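Surface presentation of antigens protein SpaS (Salmonella typhimurium, PDB 3C01) belongs to the type III secretion exporter family and takes part in the pathway Salmonella needs to enter mammalian cells, represented here by its C-terminal piece. Local coordinates at residues Ile6-Lys11 and Arg73-Leu78; Pro16-Ser21 and Glu66-Val71. All coordinates share one frame; numbering follows the deposited sequence.

Contact 1: Ile6-Lys11 and Arg73-Leu78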
loop_
_atom_site.group_PDB
_atom_site.type_symbol
_atom_site.label_atom_id
_atom_site.label_comp_id
_atom_site.label_asym_id
_atom_site.label_seq_id
_atom_site.Cartn_x
_atom_site.Cartn_y
_atom_site.Cartn_z
ATOM N N ILE B 6 4.370 2.846 -1.264
ATOM C CA ILE B 6 4.367 1.926 -0.113
ATOM C C ILE B 6 3.124 1.038 -0.166
ATOM O O ILE B 6 2.034 1.542 -0.329
ATOM C CB ILE B 6 4.306 2.688 1.221
ATOM C CG1 ILE B 6 5.492 3.677 1.365
ATOM C CG2 ILE B 6 4.320 1.734 2.406
ATOM C CD1 ILE B 6 6.859 3.040 1.531
ATOM N N GLY B 7 3.280 -0.280 -0.057
ATOM C CA GLY B 7 2.158 -1.196 -0.185
ATOM C C GLY B 7 1.763 -1.669 1.197
ATOM O O GLY B 7 2.641 -1.883 2.032
ATOM N N ILE B 8 0.449 -1.798 1.437
ATOM C CA ILE B 8 -0.081 -2.284 2.695
ATOM C C ILE B 8 -0.784 -3.609 2.491
ATOM O O ILE B 8 -1.725 -3.701 1.692
ATOM C CB ILE B 8 -1.118 -1.300 3.298
ATOM C CG1 ILE B 8 -0.506 0.107 3.523
ATOM C CG2 ILE B 8 -1.764 -1.903 4.592
ATOM C CD1 ILE B 8 0.662 0.162 4.504
ATOM N N TYR B 9 -0.321 -4.626 3.216
ATOM C CA TYR B 9 -0.972 -5.931 3.253
ATOM C C TYR B 9 -1.784 -5.945 4.533
ATOM O O TYR B 9 -1.267 -5.602 5.608
ATOM C CB TYR B 9 0.085 -7.034 3.250
ATOM C CG TYR B 9 -0.361 -8.436 3.634
ATOM C CD1 TYR B 9 -0.597 -8.782 4.969
ATOM C CD2 TYR B 9 -0.475 -9.440 2.678
ATOM C CE1 TYR B 9 -0.969 -10.077 5.328
ATOM C CE2 TYR B 9 -0.854 -10.738 3.023
ATOM C CZ TYR B 9 -1.097 -11.049 4.353
ATOM O OH TYR B 9 -1.473 -12.312 4.715
ATOM N N PHE B 10 -3.052 -6.332 4.426
ATOM C CA PHE B 10 -3.905 -6.492 5.606
ATOM C C PHE B 10 -4.887 -7.642 5.395
ATOM O O PHE B 10 -5.793 -7.541 4.573
ATOM C CB PHE B 10 -4.658 -5.193 5.850
ATOM C CG PHE B 10 -5.440 -5.159 7.135
ATOM C CD1 PHE B 10 -4.846 -5.484 8.334
ATOM C CD2 PHE B 10 -6.780 -4.743 7.139
ATOM C CE1 PHE B 10 -5.575 -5.431 9.540
ATOM C CE2 PHE B 10 -7.511 -4.692 8.324
ATOM C CZ PHE B 10 -6.900 -5.028 9.538
ATOM N N LYS B 11 -4.690 -8.741 6.115
ATOM C CA LYS B 11 -5.655 -9.847 6.125
ATOM C C LYS B 11 -5.855 -10.273 7.557
ATOM O O LYS B 11 -5.091 -11.090 8.061
ATOM C CB LYS B 11 -5.176 -11.025 5.274
ATOM C CG LYS B 11 -4.692 -10.600 3.897
ATOM C CD LYS B 11 -4.539 -11.726 2.892
ATOM C CE LYS B 11 -4.532 -11.157 1.477
ATOM N NZ LYS B 11 -3.547 -11.813 0.561
ATOM N N ARG B 73 -7.335 3.911 9.772
ATOM C CA ARG B 73 -8.354 4.807 9.214
ATOM C C ARG B 73 -8.438 4.690 7.671
ATOM O O ARG B 73 -9.532 4.612 7.114
ATOM C CB ARG B 73 -8.141 6.258 9.661
ATOM C CG ARG B 73 -8.866 6.626 10.979
ATOM C CD ARG B 73 -8.635 8.097 11.402
ATOM N NE ARG B 73 -7.484 8.272 12.324
ATOM C CZ ARG B 73 -6.336 8.908 12.044
ATOM N NH1 ARG B 73 -6.122 9.469 10.857
ATOM N NH2 ARG B 73 -5.377 8.990 12.959
ATOM N N LEU B 74 -7.301 4.615 6.985
ATOM C CA LEU B 74 -7.299 4.466 5.514
ATOM C C LEU B 74 -7.992 3.157 5.103
ATOM O O LEU B 74 -8.767 3.120 4.133
ATOM C CB LEU B 74 -5.875 4.436 4.958
ATOM C CG LEU B 74 -5.602 5.377 3.787
ATOM C CD1 LEU B 74 -4.241 5.059 3.097
ATOM C CD2 LEU B 74 -6.753 5.395 2.780
ATOM N N LEU B 75 -7.702 2.092 5.856
ATOM C CA LEU B 75 -8.229 0.756 5.556
ATOM C C LEU B 75 -9.753 0.690 5.769
ATOM O O LEU B 75 -10.477 0.127 4.945
ATOM C CB LEU B 75 -7.532 -0.285 6.436
ATOM C CG LEU B 75 -6.286 -1.082 5.980
ATOM C CD1 LEU B 75 -5.869 -0.731 4.605
ATOM C CD2 LEU B 75 -5.091 -1.044 7.030
ATOM N N VAL B 76 -10.236 1.271 6.867
ATOM C CA VAL B 76 -11.670 1.323 7.112
ATOM C C VAL B 76 -12.313 2.169 6.023
ATOM O O VAL B 76 -13.349 1.812 5.459
ATOM C CB VAL B 76 -12.026 1.883 8.540
ATOM C CG1 VAL B 76 -13.494 2.299 8.633
ATOM C CG2 VAL B 76 -11.685 0.853 9.602
ATOM N N TRP B 77 -11.686 3.284 5.708
ATOM C CA TRP B 77 -12.232 4.148 4.702
ATOM C C TRP B 77 -12.377 3.401 3.369
ATOM O O TRP B 77 -13.400 3.455 2.728
ATOM C CB TRP B 77 -11.351 5.378 4.554
ATOM C CG TRP B 77 -11.862 6.280 3.534
ATOM C CD1 TRP B 77 -12.870 7.217 3.674
ATOM C CD2 TRP B 77 -11.462 6.327 2.171
ATOM N NE1 TRP B 77 -13.078 7.851 2.483
ATOM C CE2 TRP B 77 -12.238 7.325 1.541
ATOM C CE3 TRP B 77 -10.510 5.643 1.425
ATOM C CZ2 TRP B 77 -12.073 7.660 0.205
ATOM C CZ3 TRP B 77 -10.365 5.956 0.068
ATOM C CH2 TRP B 77 -11.129 6.961 -0.519
ATOM N N LEU B 78 -11.343 2.678 2.975
ATOM C CA LEU B 78 -11.380 1.940 1.717
ATOM C C LEU B 78 -12.468 0.880 1.703
ATOM O O LEU B 78 -13.123 0.672 0.685
ATOM C CB LEU B 78 -10.026 1.298 1.425
ATOM C CG LEU B 78 -9.940 0.651 0.042
ATOM C CD1 LEU B 78 -10.219 1.678 -1.076
ATOM C CD2 LEU B 78 -8.624 -0.050 -0.154
#

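Contact 2: Pro16-Ser21 and Glu66-Val71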
loop_
_atom_site.group_PDB
_atom_site.type_symbol
_atom_site.label_atom_id
_atom_site.label_comp_id
_atom_site.label_asym_id
_atom_site.label_seq_id
_atom_site.Cartn_x
_atom_site.Cartn_y
_atom_site.Cartn_z
ATOM N N PRO B 16 -3.445 -9.941 12.750
ATOM C CA PRO B 16 -4.212 -8.755 13.176
ATOM C C PRO B 16 -3.657 -7.395 12.726
ATOM O O PRO B 16 -4.431 -6.452 12.567
ATOM C CB PRO B 16 -4.218 -8.871 14.715
ATOM C CG PRO B 16 -2.997 -9.693 15.037
ATOM C CD PRO B 16 -2.702 -10.577 13.851
ATOM N N ILE B 17 -2.349 -7.294 12.518
ATOM C CA ILE B 17 -1.719 -6.009 12.198
ATOM C C ILE B 17 -1.321 -5.930 10.708
ATOM O O ILE B 17 -0.930 -6.929 10.092
ATOM C CB ILE B 17 -0.487 -5.804 13.090
ATOM C CG1 ILE B 17 -0.885 -5.912 14.576
ATOM C CG2 ILE B 17 0.179 -4.477 12.781
ATOM C CD1 ILE B 17 0.280 -6.239 15.540
ATOM N N PRO B 18 -1.471 -4.763 10.089
ATOM C CA PRO B 18 -1.054 -4.665 8.673
ATOM C C PRO B 18 0.448 -4.672 8.467
ATOM O O PRO B 18 1.173 -4.486 9.397
ATOM C CB PRO B 18 -1.644 -3.358 8.200
ATOM C CG PRO B 18 -2.391 -2.763 9.410
ATOM C CD PRO B 18 -2.110 -3.541 10.597
ATOM N N MET B 19 0.889 -4.889 7.241
ATOM C CA MET B 19 2.296 -5.014 6.937
ATOM C C MET B 19 2.674 -4.207 5.686
ATOM O O MET B 19 1.861 -3.991 4.803
ATOM C CB MET B 19 2.603 -6.477 6.704
ATOM C CG MET B 19 3.958 -6.775 6.173
ATOM S SD MET B 19 4.208 -8.568 5.968
ATOM C CE MET B 19 3.980 -8.715 4.179
ATOM N N ILE B 20 3.926 -3.776 5.641
ATOM C CA ILE B 20 4.473 -3.103 4.502
ATOM C C ILE B 20 4.850 -4.164 3.474
ATOM O O ILE B 20 5.884 -4.830 3.640
ATOM C CB ILE B 20 5.737 -2.338 4.841
ATOM C CG1 ILE B 20 5.537 -1.358 6.034
ATOM C CG2 ILE B 20 6.197 -1.614 3.634
ATOM C CD1 ILE B 20 4.490 -0.280 5.836
ATOM N N SER B 21 4.008 -4.316 2.442
ATOM C CA SER B 21 4.166 -5.329 1.438
ATOM C C SER B 21 5.098 -4.919 0.319
ATOM O O SER B 21 5.714 -5.766 -0.296
ATOM C CB SER B 21 2.789 -5.688 0.847
ATOM O OG SER B 21 2.028 -4.526 0.519
ATOM N N GLU B 66 3.177 4.164 16.043
ATOM C CA GLU B 66 3.232 5.540 15.562
ATOM C C GLU B 66 2.205 5.790 14.455
ATOM O O GLU B 66 1.449 6.745 14.509
ATOM C CB GLU B 66 4.629 5.728 14.992
ATOM C CG GLU B 66 5.146 7.118 14.650
ATOM C CD GLU B 66 6.663 7.030 14.254
ATOM O OE1 GLU B 66 7.038 6.045 13.533
ATOM O OE2 GLU B 66 7.471 7.908 14.681
ATOM N N GLU B 67 2.175 4.915 13.455
ATOM C CA GLU B 67 1.367 5.144 12.269
ATOM C C GLU B 67 0.163 4.252 12.121
ATOM O O GLU B 67 -0.602 4.409 11.163
ATOM C CB GLU B 67 2.222 4.980 11.014
ATOM C CG GLU B 67 2.388 6.267 10.182
ATOM C CD GLU B 67 3.797 6.780 10.172
ATOM O OE1 GLU B 67 4.677 6.202 10.858
ATOM O OE2 GLU B 67 4.031 7.783 9.469
ATOM N N ILE B 68 -0.012 3.330 13.056
ATOM C CA ILE B 68 -1.051 2.321 12.942
ATOM C C ILE B 68 -2.445 2.935 12.823
ATOM O O ILE B 68 -3.241 2.481 11.993
ATOM C CB ILE B 68 -1.001 1.286 14.138
ATOM C CG1 ILE B 68 -1.969 0.118 13.909
ATOM C CG2 ILE B 68 -1.342 1.920 15.456
ATOM C CD1 ILE B 68 -1.736 -0.675 12.640
ATOM N N ASP B 69 -2.751 3.949 13.637
ATOM C CA ASP B 69 -4.110 4.495 13.641
ATOM C C ASP B 69 -4.457 5.173 12.324
ATOM O O ASP B 69 -5.591 5.063 11.832
ATOM C CB ASP B 69 -4.337 5.462 14.816
ATOM C CG ASP B 69 -4.196 4.770 16.181
ATOM O OD1 ASP B 69 -4.549 3.567 16.295
ATOM O OD2 ASP B 69 -3.727 5.425 17.150
ATOM N N GLU B 70 -3.484 5.870 11.752
ATOM C CA GLU B 70 -3.692 6.505 10.455
ATOM C C GLU B 70 -3.897 5.460 9.351
ATOM O O GLU B 70 -4.809 5.576 8.565
ATOM C CB GLU B 70 -2.508 7.370 10.136
ATOM C CG GLU B 70 -2.726 8.315 9.018
ATOM C CD GLU B 70 -1.663 9.410 8.974
ATOM O OE1 GLU B 70 -1.852 10.362 8.177
ATOM O OE2 GLU B 70 -0.646 9.319 9.737
ATOM N N VAL B 71 -3.058 4.426 9.324
ATOM C CA VAL B 71 -3.209 3.346 8.351
ATOM C C VAL B 71 -4.572 2.644 8.490
ATOM O O VAL B 71 -5.282 2.424 7.492
ATOM C CB VAL B 71 -2.078 2.286 8.479
ATOM C CG1 VAL B 71 -2.335 1.140 7.561
ATOM C CG2 VAL B 71 -0.682 2.881 8.141
#

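Contact 1: Ile6-Lys11 and Arg73-Leu78
Leu-75 reaches from helix 65-84 to Ile-8 and Phe-10, and its side chain makes the whole apolar contact. The CB points toward the strand but stops short of close packing. The branch carbon CG is the first atom to touch, with Leu-75 CG 3.9 Å from Phe-10 CD2. Beyond it the two methyls part. CD2 lies over one face of the phenyl ring, above its CG-CD2 bond. Leu-75 CD2 is 4.1 Å from Phe-10 CG. The same methyl also faces the strand, where Leu-75 CD2 sits 4.2 Å from Ile-8 CG2. CD1 turns away from the ring and meets the same isoleucine branch, with Leu-75 CD1 4.3 Å from Ile-8 CG2. The CG2 branch of Ile-8 thus faces both methyls.

This is helix-on-sheet packing in the cytoplasmic domain of the FlhB/YscU/SpaS family. Strand 4-9 pairs with strand 19-25 on one side. Ile-6, Gly-7 and Ile-8 also pair antiparallel with a strand of another protein chain, so the sheet continues across that interface. This is consistent with the self-cleavage known in this family, which leaves two associated pieces.

Phe-10 holds its ring beside the helix because CG is anti to its backbone N (chi1 -173°). Pro-18 touches the same ring, and apolar side chains of the other protein chain touch Leu-75 and Ile-8.

Contact 2: Pro16-Ser21 and Glu66-Val71
Ile-68 lays its terminal methyl against the ring of Pro-18. Ile-68 CD1 is 3.5 Å from Pro-18 CD and 3.9 Å from Pro-18 CG, so it meets the ring at its CG-CD side. The two side chains cross at about a right angle. The CB of Ile-68 does not aim straight at the other segment. CG1 is anti to the backbone N (chi1 -172°), and a turn at chi2 of 58° then brings CD1 to the proline. Ile-17 adds its short branch from the surface side, with Ile-17 CG2 4.3 Å from Ile-68 CD1. One helical turn on, Val-71 CG1 lies 4.3 Å from Pro-18 CG.

The contact packs helix 65-84 on the chain leading into strand 19-25. No hydrogen bond spans the two segments.

Val-63, in the loop before the helix, touches both Ile-68 and Val-71 and shares a backbone hydrogen bond with Pro-18, on which Leu-72 of the helix also packs. Further out, Glu-67 ties this helix to helix 47-56: its OE2 is hydrogen-bonded to Ser-52 OG and its OE1 to Thr-56 OG1.

Both contacts use helix 65-84: contact 1 on Ile-8 of strand 4-9 and on Phe-10, contact 2 on the chain leading into strand 19-25. Their centres are about 8 Å apart. Along the chain, contact 2 is nested inside the loop closed by contact 1. The strands are joined by probable backbone hydrogen bonds: Tyr-9 N lies 2.8 Å from Met-19 O, and Gly-7 O lies 2.8 Å from Ser-21 N. Pro-18 of contact 2 also packs on Ile-8 and Leu-75, so the apolar groups are continuous. The bound cysteine, at Val-43, Ile-44 and Val-45, is about 13 Å from the side chain of Leu-75.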